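Long-range contacts in putative beta-glucosidase (Bifidobacterium adolescentis, PDB 5WAB), which hydrolyses beta-glucosidic linkages as a family 3 glycoside hydrolase and probably also frees terminal arabinopyranose from ginsenoside Rb2: residues A[97-102]-A[297-302]; A[114-119]-A[503-508]; A[158-163]-A[509-514]; A[330-335]-A[400-405]; A[337-342]-A[373-378]. All coordinates share one frame; numbering follows the deposited sequence.

Contact 1 of 5, residues A[97-102]-A[297-302]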
# COMPACT_ATOMS: atom_id res chain seq x y z
N CYS A 97 17.65 4.73 -10.92
CA CYS A 97 17.73 3.63 -11.86
C CYS A 97 18.49 4.03 -13.11
O CYS A 97 19.25 3.23 -13.67
CB CYS A 97 16.33 3.14 -12.25
SG CYS A 97 15.41 2.30 -10.95
N ILE A 98 18.31 5.27 -13.57
CA ILE A 98 18.97 5.74 -14.78
C ILE A 98 20.48 5.81 -14.57
O ILE A 98 21.26 5.48 -15.48
CB ILE A 98 18.39 7.09 -15.23
CG1 ILE A 98 16.94 6.89 -15.68
CG2 ILE A 98 19.20 7.68 -16.37
CD1 ILE A 98 16.19 8.18 -15.95
N GLN A 99 20.92 6.21 -13.38
CA GLN A 99 22.35 6.18 -13.06
C GLN A 99 22.89 4.76 -13.06
O GLN A 99 23.99 4.51 -13.56
CB GLN A 99 22.60 6.85 -11.71
CG GLN A 99 24.01 6.61 -11.15
CD GLN A 99 24.22 7.28 -9.80
OE1 GLN A 99 24.04 8.49 -9.65
NE2 GLN A 99 24.61 6.49 -8.80
N GLU A 100 22.12 3.81 -12.53
CA GLU A 100 22.61 2.46 -12.28
C GLU A 100 22.22 1.48 -13.38
O GLU A 100 22.40 0.27 -13.21
CB GLU A 100 22.10 1.96 -10.93
CG GLU A 100 22.63 2.75 -9.76
CD GLU A 100 24.13 2.63 -9.61
OE1 GLU A 100 24.63 1.49 -9.70
OE2 GLU A 100 24.80 3.66 -9.43
N LYS A 101 21.73 1.98 -14.52
CA LYS A 101 21.41 1.16 -15.69
C LYS A 101 20.40 0.06 -15.33
O LYS A 101 20.59 -1.11 -15.64
CB LYS A 101 22.67 0.56 -16.31
CG LYS A 101 23.85 1.53 -16.40
CD LYS A 101 23.51 2.83 -17.12
CE LYS A 101 23.32 2.67 -18.60
NZ LYS A 101 23.16 4.02 -19.23
N VAL A 102 19.32 0.46 -14.65
CA VAL A 102 18.24 -0.43 -14.26
C VAL A 102 16.99 -0.02 -15.03
O VAL A 102 16.47 1.08 -14.83
CB VAL A 102 17.98 -0.39 -12.74
CG1 VAL A 102 16.75 -1.20 -12.40
CG2 VAL A 102 19.19 -0.89 -11.98
N TYR A 297 25.12 9.55 -16.06
CA TYR A 297 24.20 10.33 -15.25
C TYR A 297 24.39 10.00 -13.77
O TYR A 297 24.43 8.83 -13.39
CB TYR A 297 22.75 10.08 -15.65
CG TYR A 297 21.79 10.77 -14.70
CD1 TYR A 297 21.54 12.13 -14.80
CD2 TYR A 297 21.15 10.05 -13.69
CE1 TYR A 297 20.68 12.76 -13.93
CE2 TYR A 297 20.29 10.68 -12.82
CZ TYR A 297 20.05 12.03 -12.94
OH TYR A 297 19.19 12.66 -12.07
N HIS A 298 24.49 11.04 -12.95
CA HIS A 298 24.61 10.90 -11.51
C HIS A 298 23.47 11.67 -10.85
O HIS A 298 23.31 12.87 -11.10
CB HIS A 298 25.96 11.42 -11.02
CG HIS A 298 27.12 10.59 -11.48
ND1 HIS A 298 27.45 10.45 -12.81
CD2 HIS A 298 28.03 9.87 -10.79
CE1 HIS A 298 28.51 9.67 -12.92
NE2 HIS A 298 28.89 9.31 -11.71
N PHE A 299 22.68 10.98 -10.04
CA PHE A 299 21.54 11.62 -9.40
C PHE A 299 21.99 12.46 -8.21
O PHE A 299 23.02 12.19 -7.59
CB PHE A 299 20.50 10.58 -8.95
CG PHE A 299 20.96 9.68 -7.82
CD1 PHE A 299 20.78 10.05 -6.49
CD2 PHE A 299 21.52 8.44 -8.08
CE1 PHE A 299 21.17 9.21 -5.46
CE2 PHE A 299 21.92 7.60 -7.06
CZ PHE A 299 21.75 7.99 -5.74
N ASP A 300 21.22 13.50 -7.92
CA ASP A 300 21.51 14.40 -6.80
C ASP A 300 21.19 13.68 -5.50
O ASP A 300 20.02 13.45 -5.17
CB ASP A 300 20.70 15.68 -6.95
CG ASP A 300 21.19 16.79 -6.03
OD1 ASP A 300 21.78 16.49 -4.97
OD2 ASP A 300 20.97 17.97 -6.38
N VAL A 301 22.23 13.31 -4.75
CA VAL A 301 22.04 12.56 -3.51
C VAL A 301 21.26 13.40 -2.50
O VAL A 301 20.32 12.92 -1.86
CB VAL A 301 23.39 12.10 -2.94
CG1 VAL A 301 23.21 11.61 -1.51
CG2 VAL A 301 23.99 11.01 -3.81
N ASP A 302 21.66 14.66 -2.33
CA ASP A 302 21.01 15.51 -1.33
C ASP A 302 19.57 15.83 -1.73
O ASP A 302 18.69 15.90 -0.87
CB ASP A 302 21.80 16.80 -1.13
CG ASP A 302 23.12 16.57 -0.42
OD1 ASP A 302 23.22 15.59 0.35
OD2 ASP A 302 24.05 17.38 -0.62
O HOH W 1 23.97 7.18 -16.56
O HOH W 2 24.52 10.06 -7.35
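Gln99, its CG opposite the backbone N (chi1 168°) and the chain extended beyond, reaches across from the end of helix 83-99 and takes the backbone N of Phe299 on its OE1 at 2.9 Å. The same oxygen receives a bond from a water that also donates to Phe299 O, and this water sits over the centre of the Phe299 ring. The Gln99 amide and the ring lie only 20° apart in plane, CD approaching Phe299 CD2 to 3.4 Å. Beside this, Tyr297 O rests on Gln99 CB at 3.2 Å, while Ile98 CG2 touches Tyr297 CD2 at 4.1 Å. What fixes the amide is its other end: Gln99 NE2 donates almost straight (172°) to Glu100 OE2 at 2.9 Å, on the lone pair turned from the second oxygen, and Glu100 OE1 is bridged in turn to Lys51. With alanine in place of Gln99, Phe299 N and the water are likely to lose their acceptor, and the Glu100 carboxylate one of its two partners. Tyr297 and Phe299 also pack on Glu95 and Glu96 respectively, so the link leading into helix 301-313, N-capped by Asp300, is laid against helix 83-99 just ahead of barrel strand 102-106.

Contact 2 of 5, residues A[114-119]-A[503-508]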
# COMPACT_ATOMS: atom_id res chain seq x y z
N ARG A 114 -5.35 -7.88 4.07
CA ARG A 114 -6.52 -8.59 4.58
C ARG A 114 -6.45 -8.74 6.09
O ARG A 114 -7.42 -8.50 6.80
CB ARG A 114 -6.64 -9.95 3.90
CG ARG A 114 -7.59 -10.92 4.58
CD ARG A 114 -7.65 -12.21 3.77
NE ARG A 114 -8.65 -13.15 4.26
CZ ARG A 114 -8.35 -14.30 4.87
NH1 ARG A 114 -7.09 -14.64 5.05
NH2 ARG A 114 -9.32 -15.10 5.29
N ASN A 115 -5.28 -9.14 6.58
CA ASN A 115 -5.04 -9.33 8.00
C ASN A 115 -3.73 -8.63 8.36
O ASN A 115 -2.71 -8.84 7.67
CB ASN A 115 -4.98 -10.81 8.34
CG ASN A 115 -4.84 -11.06 9.82
OD1 ASN A 115 -3.83 -10.71 10.43
ND2 ASN A 115 -5.86 -11.66 10.42
N PRO A 116 -3.70 -7.82 9.42
CA PRO A 116 -2.49 -7.06 9.74
C PRO A 116 -1.30 -7.92 10.12
O PRO A 116 -0.19 -7.39 10.21
CB PRO A 116 -2.93 -6.17 10.92
CG PRO A 116 -4.05 -6.91 11.54
CD PRO A 116 -4.77 -7.61 10.41
N LEU A 117 -1.50 -9.22 10.37
CA LEU A 117 -0.40 -10.13 10.66
C LEU A 117 0.39 -10.52 9.42
O LEU A 117 1.42 -11.19 9.55
CB LEU A 117 -0.92 -11.39 11.34
CG LEU A 117 -1.54 -11.26 12.73
CD1 LEU A 117 -2.01 -12.63 13.19
CD2 LEU A 117 -0.55 -10.65 13.73
N GLY A 118 -0.07 -10.13 8.23
CA GLY A 118 0.62 -10.47 7.00
C GLY A 118 2.07 -10.01 6.98
O GLY A 118 2.35 -8.83 7.22
N GLY A 119 2.98 -10.93 6.67
CA GLY A 119 4.40 -10.62 6.77
C GLY A 119 4.88 -9.52 5.86
O GLY A 119 5.87 -8.85 6.16
N ASN A 503 -8.48 -10.95 17.33
CA ASN A 503 -9.63 -11.84 17.24
C ASN A 503 -10.91 -11.10 16.88
O ASN A 503 -11.96 -11.75 16.76
CB ASN A 503 -9.81 -12.60 18.56
CG ASN A 503 -8.74 -13.63 18.78
OD1 ASN A 503 -8.01 -13.98 17.85
ND2 ASN A 503 -8.63 -14.13 20.00
N ASP A 504 -10.87 -9.78 16.74
CA ASP A 504 -12.01 -9.06 16.20
C ASP A 504 -12.04 -9.07 14.68
O ASP A 504 -13.10 -8.88 14.08
CB ASP A 504 -12.01 -7.61 16.70
CG ASP A 504 -12.10 -7.52 18.21
OD1 ASP A 504 -12.65 -8.45 18.84
OD2 ASP A 504 -11.61 -6.51 18.77
N ASP A 505 -10.89 -9.30 14.04
CA ASP A 505 -10.80 -9.30 12.59
C ASP A 505 -11.61 -10.45 12.00
O ASP A 505 -11.41 -11.60 12.40
CB ASP A 505 -9.34 -9.41 12.14
CG ASP A 505 -9.13 -9.04 10.68
OD1 ASP A 505 -9.82 -9.61 9.81
OD2 ASP A 505 -8.26 -8.18 10.41
N PRO A 506 -12.50 -10.18 11.05
CA PRO A 506 -13.35 -11.26 10.52
C PRO A 506 -12.59 -12.29 9.71
O PRO A 506 -13.17 -13.34 9.37
CB PRO A 506 -14.36 -10.51 9.64
CG PRO A 506 -13.63 -9.29 9.22
CD PRO A 506 -12.77 -8.89 10.39
N SER A 507 -11.32 -12.04 9.40
CA SER A 507 -10.48 -12.99 8.68
C SER A 507 -9.73 -13.95 9.60
O SER A 507 -9.21 -14.97 9.12
CB SER A 507 -9.45 -12.25 7.83
OG SER A 507 -8.49 -11.61 8.67
N MET A 508 -9.65 -13.65 10.90
CA MET A 508 -8.82 -14.45 11.78
C MET A 508 -9.30 -15.89 11.85
O MET A 508 -8.50 -16.81 12.06
CB MET A 508 -8.81 -13.82 13.18
CG MET A 508 -7.73 -14.35 14.08
SD MET A 508 -6.12 -14.21 13.30
CE MET A 508 -5.08 -14.80 14.64
O HOH W 3 -10.57 -8.18 7.57
O HOH W 4 -7.69 -6.04 8.20
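Asn115, with CG anti to its own backbone N (chi1 -175°), and Ser507, with OG set between backbone N and carbonyl carbon (chi1 69°), bring an amide and a hydroxyl together at a junction of two loops. Asn115 ND2 donates to Ser507 OG at 3.2 Å, close to the amide plane, and the hydroxyl passes its own hydrogen to Asp505 OD1 at 2.7 Å from above the carboxylate. OD1 also receives Ser507 N, here on its anti side, which makes an Asx turn at Asp505. The partner loop repeats the device: Asn115 OD1 accepts Leu117 N at 2.8 Å in a second Asx turn. Each Asx residue thus opens a type I beta turn, and the two turns, one from the family 3 N-terminal barrel domain and one from the C-terminal domain, face each other where the domains meet. Two waters extend the grip, both donating to Arg114 O, one to Asp505 OD1 and the other to OD2; OD2 also lies 3.5 Å from Pro116 CD. Arg114 spreads its guanidinium so that Ser507 CB stands 3.6 Å above one face, off toward the rim. Its charge is answered by Glu522, and Tyr520 adds a cation-pi contact. Farther along, Met508, bent at chi2, lays SD 3.9 Å from Asn115 ND2 and brings CE to Leu117 CD1 at 4.0 Å, the two side chains crossing at about a right angle.

Contact 3 of 5, residues A[158-163]-A[509-514]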
# COMPACT_ATOMS: atom_id res chain seq x y z
N ASN A 158 -2.18 -11.93 -2.91
CA ASN A 158 -1.03 -12.43 -2.15
C ASN A 158 -1.03 -11.69 -0.81
O ASN A 158 -0.30 -10.72 -0.60
CB ASN A 158 0.26 -12.20 -2.93
CG ASN A 158 1.48 -12.82 -2.25
OD1 ASN A 158 1.36 -13.51 -1.23
ND2 ASN A 158 2.66 -12.52 -2.77
N ASN A 159 -1.83 -12.19 0.13
CA ASN A 159 -2.14 -11.48 1.37
C ASN A 159 -1.54 -12.14 2.61
O ASN A 159 -1.85 -11.73 3.73
CB ASN A 159 -3.65 -11.35 1.52
CG ASN A 159 -4.33 -10.95 0.22
OD1 ASN A 159 -5.01 -11.76 -0.42
ND2 ASN A 159 -4.15 -9.69 -0.18
N GLN A 160 -0.71 -13.17 2.43
CA GLN A 160 -0.05 -13.82 3.56
C GLN A 160 1.24 -14.47 3.07
O GLN A 160 1.40 -14.76 1.89
CB GLN A 160 -0.96 -14.86 4.22
CG GLN A 160 -1.18 -16.10 3.40
CD GLN A 160 -2.25 -16.96 4.00
OE1 GLN A 160 -3.30 -16.46 4.41
NE2 GLN A 160 -2.00 -18.26 4.08
N GLU A 161 2.17 -14.67 4.01
CA GLU A 161 3.42 -15.36 3.72
C GLU A 161 3.34 -16.85 4.00
O GLU A 161 4.08 -17.63 3.39
CB GLU A 161 4.56 -14.76 4.56
CG GLU A 161 4.99 -13.37 4.15
CD GLU A 161 5.53 -13.33 2.74
OE1 GLU A 161 6.72 -13.65 2.55
OE2 GLU A 161 4.76 -12.97 1.82
N THR A 162 2.46 -17.25 4.92
CA THR A 162 2.36 -18.64 5.33
C THR A 162 1.94 -19.52 4.16
O THR A 162 0.83 -19.38 3.64
CB THR A 162 1.36 -18.75 6.49
OG1 THR A 162 1.84 -17.97 7.59
CG2 THR A 162 1.21 -20.19 6.93
N ASP A 163 2.83 -20.44 3.77
CA ASP A 163 2.59 -21.39 2.68
C ASP A 163 2.30 -20.67 1.36
O ASP A 163 1.53 -21.16 0.54
CB ASP A 163 1.44 -22.34 3.03
CG ASP A 163 1.47 -23.62 2.23
OD1 ASP A 163 2.56 -23.96 1.69
OD2 ASP A 163 0.42 -24.29 2.12
N ILE A 509 -10.60 -16.10 11.67
CA ILE A 509 -11.15 -17.45 11.63
C ILE A 509 -10.56 -18.23 10.46
O ILE A 509 -10.30 -19.44 10.57
CB ILE A 509 -12.69 -17.36 11.58
CG1 ILE A 509 -13.36 -18.71 11.81
CG2 ILE A 509 -13.18 -16.70 10.30
CD1 ILE A 509 -14.85 -18.58 11.94
N ASN A 510 -10.32 -17.57 9.33
CA ASN A 510 -9.71 -18.21 8.17
C ASN A 510 -8.30 -17.66 7.94
O ASN A 510 -8.02 -17.10 6.87
CB ASN A 510 -10.55 -18.00 6.92
CG ASN A 510 -11.86 -18.74 6.96
OD1 ASN A 510 -11.89 -19.97 6.90
ND2 ASN A 510 -12.95 -18.00 7.03
N TRP A 511 -7.42 -17.83 8.92
CA TRP A 511 -6.07 -17.32 8.85
C TRP A 511 -5.15 -18.21 9.68
O TRP A 511 -5.42 -18.42 10.87
CB TRP A 511 -6.00 -15.88 9.34
CG TRP A 511 -4.63 -15.30 9.37
CD1 TRP A 511 -3.71 -15.43 10.37
CD2 TRP A 511 -4.01 -14.50 8.36
NE1 TRP A 511 -2.56 -14.76 10.05
CE2 TRP A 511 -2.71 -14.18 8.82
CE3 TRP A 511 -4.42 -14.01 7.11
CZ2 TRP A 511 -1.82 -13.40 8.07
CZ3 TRP A 511 -3.53 -13.23 6.37
CH2 TRP A 511 -2.25 -12.94 6.86
N PRO A 512 -4.06 -18.74 9.10
CA PRO A 512 -3.61 -18.58 7.71
C PRO A 512 -4.08 -19.69 6.77
O PRO A 512 -3.51 -19.84 5.69
CB PRO A 512 -2.10 -18.63 7.84
CG PRO A 512 -1.89 -19.63 8.93
CD PRO A 512 -3.04 -19.46 9.90
N GLY A 513 -5.08 -20.45 7.19
CA GLY A 513 -5.56 -21.56 6.39
C GLY A 513 -4.92 -22.87 6.81
O GLY A 513 -4.17 -22.96 7.78
N GLU A 514 -5.23 -23.91 6.03
CA GLU A 514 -4.83 -25.27 6.36
C GLU A 514 -4.85 -26.12 5.11
O GLU A 514 -5.64 -25.88 4.19
CB GLU A 514 -5.76 -25.87 7.41
CG GLU A 514 -7.15 -26.11 6.87
CD GLU A 514 -8.16 -26.29 7.96
OE1 GLU A 514 -8.03 -25.62 9.00
OE2 GLU A 514 -9.09 -27.11 7.76
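Gln160 and Pro512 form the tight heart of this contact. With CG between the backbone N and the carbonyl carbon (chi1 72°), the Gln160 chain extends to Pro512, where NE2 donates to Pro512 O at 2.7 Å, with an N-H...O angle of 160°. It gives its other hydrogen to Thr162 O at 3.1 Å, where it meets a lone pair in the carbonyl plane. Both acceptors lie near the plane of the amide, so the pair of bonds holds that group against rotation and ties one loop both to itself and to its neighbour. Trp511 closes in beside it: its CH2 corner comes to 3.5 Å from Gln160 CB, the indole turned 69° from the amide, while Asn159 O meets the ring edge in plane, 3.4 Å from CH2. Asn159 itself is held by bonds to Tyr520 and Ile112. The peptide between Trp511 and Pro512 is cis, and Gly513 follows in a conformation in which a CB would run into the preceding carbonyl.

The looser side lies at Thr162 and Pro512, both partly exposed. The contact there is mainly carbon on carbon: Thr162 CB lies 3.7 Å from Pro512 CB, CG2 is equally near Pro512 CG, and the hydroxyl turns its bonding to Asp420.

Both loops run on into neighbouring parallel strands of one small mixed sheet, 168-170 and 517-519, which spans the two family 3 domains. Segment 158-163 follows barrel strand 149-155 at its C-terminal end, the end at which TIM-barrel glycosidases carry their active sites, consistent with a place near the catalytic pocket.

Contact 4 of 5, residues A[330-335]-A[400-405]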
# COMPACT_ATOMS: atom_id res chain seq x y z
N ALA A 330 11.55 22.36 22.67
CA ALA A 330 12.91 22.40 22.14
C ALA A 330 13.97 22.87 23.14
O ALA A 330 15.14 22.48 23.02
CB ALA A 330 12.97 23.27 20.88
N ASN A 331 13.61 23.74 24.08
CA ASN A 331 14.53 24.17 25.13
C ASN A 331 14.38 23.34 26.40
O ASN A 331 15.06 23.61 27.40
CB ASN A 331 14.36 25.67 25.44
CG ASN A 331 12.98 26.01 25.96
OD1 ASN A 331 12.11 25.15 26.09
ND2 ASN A 331 12.77 27.28 26.27
N ALA A 332 13.48 22.36 26.38
CA ALA A 332 13.14 21.53 27.52
C ALA A 332 14.23 20.50 27.79
O ALA A 332 15.06 20.20 26.94
CB ALA A 332 11.81 20.83 27.29
N LYS A 333 14.21 19.96 29.01
CA LYS A 333 15.14 18.90 29.40
C LYS A 333 14.56 17.57 28.94
O LYS A 333 13.57 17.08 29.51
CB LYS A 333 15.39 18.93 30.91
CG LYS A 333 16.49 17.99 31.40
CD LYS A 333 16.72 18.15 32.88
CE LYS A 333 17.95 17.39 33.35
NZ LYS A 333 17.86 15.91 33.11
N ILE A 334 15.18 16.98 27.92
CA ILE A 334 14.62 15.82 27.23
C ILE A 334 15.30 14.56 27.74
O ILE A 334 16.53 14.54 27.94
CB ILE A 334 14.78 15.97 25.71
CG1 ILE A 334 14.47 17.40 25.24
CG2 ILE A 334 13.88 14.98 24.98
CD1 ILE A 334 13.04 17.81 25.52
N ALA A 335 14.51 13.53 27.96
CA ALA A 335 15.02 12.20 28.24
C ALA A 335 14.62 11.28 27.10
O ALA A 335 13.43 11.01 26.91
CB ALA A 335 14.48 11.67 29.57
N ASN A 400 14.69 12.96 35.87
CA ASN A 400 15.26 14.29 35.75
C ASN A 400 15.01 14.80 34.33
O ASN A 400 15.92 14.86 33.51
CB ASN A 400 16.76 14.24 36.06
CG ASN A 400 17.08 13.42 37.30
OD1 ASN A 400 16.37 13.48 38.31
ND2 ASN A 400 18.14 12.61 37.21
N ALA A 401 13.75 15.14 34.03
CA ALA A 401 13.46 15.59 32.68
C ALA A 401 12.06 16.19 32.59
O ALA A 401 11.14 15.76 33.29
CB ALA A 401 13.58 14.44 31.67
N ASP A 402 11.93 17.17 31.70
CA ASP A 402 10.62 17.75 31.42
C ASP A 402 9.75 16.77 30.65
O ASP A 402 8.61 16.49 31.04
CB ASP A 402 10.78 19.05 30.62
CG ASP A 402 11.44 20.16 31.41
OD1 ASP A 402 11.30 20.18 32.66
OD2 ASP A 402 12.10 21.01 30.78
N VAL A 403 10.28 16.22 29.56
CA VAL A 403 9.55 15.29 28.71
C VAL A 403 10.46 14.12 28.41
O VAL A 403 11.67 14.29 28.22
CB VAL A 403 9.08 15.96 27.39
CG1 VAL A 403 8.19 15.02 26.59
CG2 VAL A 403 8.35 17.27 27.68
N VAL A 404 9.89 12.92 28.38
CA VAL A 404 10.62 11.71 28.02
C VAL A 404 10.08 11.23 26.68
O VAL A 404 8.87 10.98 26.54
CB VAL A 404 10.54 10.62 29.10
CG1 VAL A 404 9.13 10.45 29.59
CG2 VAL A 404 11.09 9.30 28.58
N LEU A 405 10.96 11.14 25.69
CA LEU A 405 10.64 10.60 24.37
C LEU A 405 11.08 9.14 24.35
O LEU A 405 12.27 8.84 24.24
CB LEU A 405 11.33 11.41 23.28
CG LEU A 405 10.96 12.89 23.26
CD1 LEU A 405 11.72 13.64 22.18
CD2 LEU A 405 9.45 13.06 23.08
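Two parallel strands set Ile334 and Val403 on one face of their sheet and Ala335 and Val404 on the other. On the first face Ile334 and Leu405 incline obliquely to each other, with Ile334 CG2 reaching Leu405 CD1 at 3.8 Å; CG2 is the branch anti to the backbone N, the CG1 arm lying beside that N (chi1 -42°). The second face is built of small groups. Ala335 CB meets Ala401 CB at 3.6 Å and lies farther from Val404 CB, and helix 388-399 packs on this face, Thr397 and Ala398 on Ala335 and Ala398 on Val404.

Between the faces runs the parallel bonding: Ala335 N donates to Val403 O at 3.0 Å, and Leu405 N to Ala335 O at 2.8 Å. Just ahead of the strands the pattern changes, because Lys333 O takes Asp402 N at 2.7 Å while Val403 N offers only a weak second bond. The carboxylate of Asp402 turns back to answer: its OD2 receives Lys333 N at 2.9 Å, nearly straight (172°) yet from well above the carboxylate plane (47°). The same oxygen lies 3.5 Å from Ala332 CB. The long Lys333 side chain follows Asn400, though the placing of its ammonium is doubtful.

These are two adjacent parallel strands of the alpha/beta domain that follows the barrel in family 3 enzymes. Their chemistry is divided, apolar side chains on both faces and, where the two strands begin, an aspartate that satisfies a backbone N-H which regular pairing does not reach.

Contact 5 of 5, residues A[337-342]-A[373-378]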
# COMPACT_ATOMS: atom_id res chain seq x y z
N ILE A 337 14.63 7.64 25.61
CA ILE A 337 14.73 6.26 26.08
C ILE A 337 14.29 5.32 24.97
O ILE A 337 13.29 5.57 24.28
CB ILE A 337 13.89 6.02 27.36
CG1 ILE A 337 14.34 6.96 28.48
CG2 ILE A 337 13.99 4.58 27.82
CD1 ILE A 337 13.54 6.79 29.74
N GLY A 338 15.03 4.23 24.79
CA GLY A 338 14.68 3.24 23.78
C GLY A 338 15.80 3.12 22.76
O GLY A 338 16.24 4.11 22.16
N GLU A 339 16.26 1.88 22.55
CA GLU A 339 17.37 1.62 21.65
C GLU A 339 17.06 2.02 20.21
O GLU A 339 17.98 2.21 19.41
CB GLU A 339 17.76 0.14 21.73
CG GLU A 339 19.00 -0.25 20.94
CD GLU A 339 20.22 0.55 21.34
OE1 GLU A 339 20.37 0.84 22.55
OE2 GLU A 339 21.04 0.88 20.46
N PHE A 340 15.77 2.12 19.85
CA PHE A 340 15.41 2.55 18.51
C PHE A 340 15.93 3.95 18.21
O PHE A 340 16.14 4.30 17.04
CB PHE A 340 13.89 2.52 18.33
CG PHE A 340 13.30 1.14 18.37
CD1 PHE A 340 13.44 0.27 17.31
CD2 PHE A 340 12.57 0.72 19.47
CE1 PHE A 340 12.89 -1.00 17.34
CE2 PHE A 340 12.02 -0.55 19.51
CZ PHE A 340 12.18 -1.41 18.45
N ALA A 341 16.13 4.77 19.24
CA ALA A 341 16.62 6.13 19.02
C ALA A 341 18.09 6.14 18.60
O ALA A 341 18.52 7.07 17.90
CB ALA A 341 16.42 6.97 20.27
N ARG A 342 18.86 5.15 19.03
CA ARG A 342 20.26 5.04 18.62
C ARG A 342 20.46 4.07 17.47
O ARG A 342 21.26 4.34 16.57
CB ARG A 342 21.14 4.66 19.82
CG ARG A 342 22.61 4.55 19.49
CD ARG A 342 23.42 4.25 20.72
NE ARG A 342 22.86 3.17 21.52
CZ ARG A 342 23.41 2.72 22.64
NH1 ARG A 342 24.55 3.26 23.07
NH2 ARG A 342 22.84 1.74 23.32
N VAL A 373 20.17 16.22 25.39
CA VAL A 373 19.27 15.22 25.95
C VAL A 373 20.08 14.27 26.82
O VAL A 373 21.31 14.27 26.81
CB VAL A 373 18.50 14.44 24.86
CG1 VAL A 373 17.91 15.38 23.83
CG2 VAL A 373 19.42 13.42 24.19
N ALA A 374 19.36 13.46 27.59
CA ALA A 374 19.94 12.34 28.32
C ALA A 374 19.38 11.06 27.71
O ALA A 374 18.16 10.88 27.65
CB ALA A 374 19.62 12.42 29.81
N PHE A 375 20.27 10.18 27.26
CA PHE A 375 19.86 8.95 26.60
C PHE A 375 20.07 7.75 27.50
O PHE A 375 21.07 7.67 28.22
CB PHE A 375 20.63 8.76 25.29
CG PHE A 375 20.39 7.42 24.65
CD1 PHE A 375 19.16 7.12 24.09
CD2 PHE A 375 21.42 6.50 24.56
CE1 PHE A 375 18.95 5.89 23.48
CE2 PHE A 375 21.21 5.28 23.95
CZ PHE A 375 19.98 4.97 23.42
N ALA A 376 19.12 6.82 27.46
CA ALA A 376 19.24 5.55 28.12
C ALA A 376 18.64 4.51 27.18
O ALA A 376 17.50 4.69 26.71
CB ALA A 376 18.53 5.53 29.48
N PRO A 377 19.37 3.44 26.87
CA PRO A 377 18.80 2.42 25.96
C PRO A 377 17.52 1.81 26.51
O PRO A 377 16.57 1.58 25.75
CB PRO A 377 19.92 1.39 25.84
CG PRO A 377 21.17 2.12 26.25
CD PRO A 377 20.74 3.11 27.28
N GLY A 378 17.46 1.55 27.81
CA GLY A 378 16.28 0.96 28.43
C GLY A 378 16.10 -0.51 28.17
O GLY A 378 15.86 -1.28 29.11
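Ile337 and Ala376 pair as a parallel bridge with CA atoms 5.0 Å apart, and Gly338 N, the next residue, donates to Ala376 O at 3.2 Å before the chain turns off at this glycine. Past the bridge the side chains gather round Phe375, whose CG stands anti to its backbone N, a torsion (chi1 172°) that carries the ring out to Gly338 and Arg342. Gly338 O meets the ring edge in plane, 3.5 Å from CE1, and Pro377 N lies over one face toward the rim. Strand 373-376 is the edge of the sheet in the C-terminal domain, joined to strand 334-337 by a beta-alpha-beta crossover through helix 362-368, whose Leu363 also packs on Phe375. From the turn Arg342 brings its guanidinium over CE2, which stands 3.6 Å above the centre of that group, the two planes 70° apart. It is held there side-on by Glu339: NH2 to OE1 at 2.7 Å on the syn lone pair, and NE to OE2 at 3.1 Å. Glu339 OE1 in turn touches Pro377 CB at 3.4 Å, with Arg342 NH2 equally close to Pro377 CG, while OE2 also bonds Thr343. Shortening Glu339 to an alanine is likely to strip the Arg342 charge of this mate and let the guanidinium swing off Phe375. Gly378, at positive phi, passes beside Ile337 CG2.

The five contacts fall into three places. Contacts 2 and 3 share one domain junction: their centres lie 9 Å apart, Arg114 NH2 probably bonds Asn510 O at 2.9 Å, and Trp511 packs on Asn115, so the two loops from the barrel and the continuous chain from Asn503 to Glu514 act as one interface, plausibly bordering the catalytic pocket. Contacts 4 and 5, with centres 13 Å apart, belong to one sheet of the C-terminal domain, where strand 334-337 runs between its two partners; Ile337 N probably bonds Leu405 O. Contact 5 comes within about 15 Å of contact 2 at nearest atoms. Contact 1 stands alone, its centre 35 to 41 Å from the others.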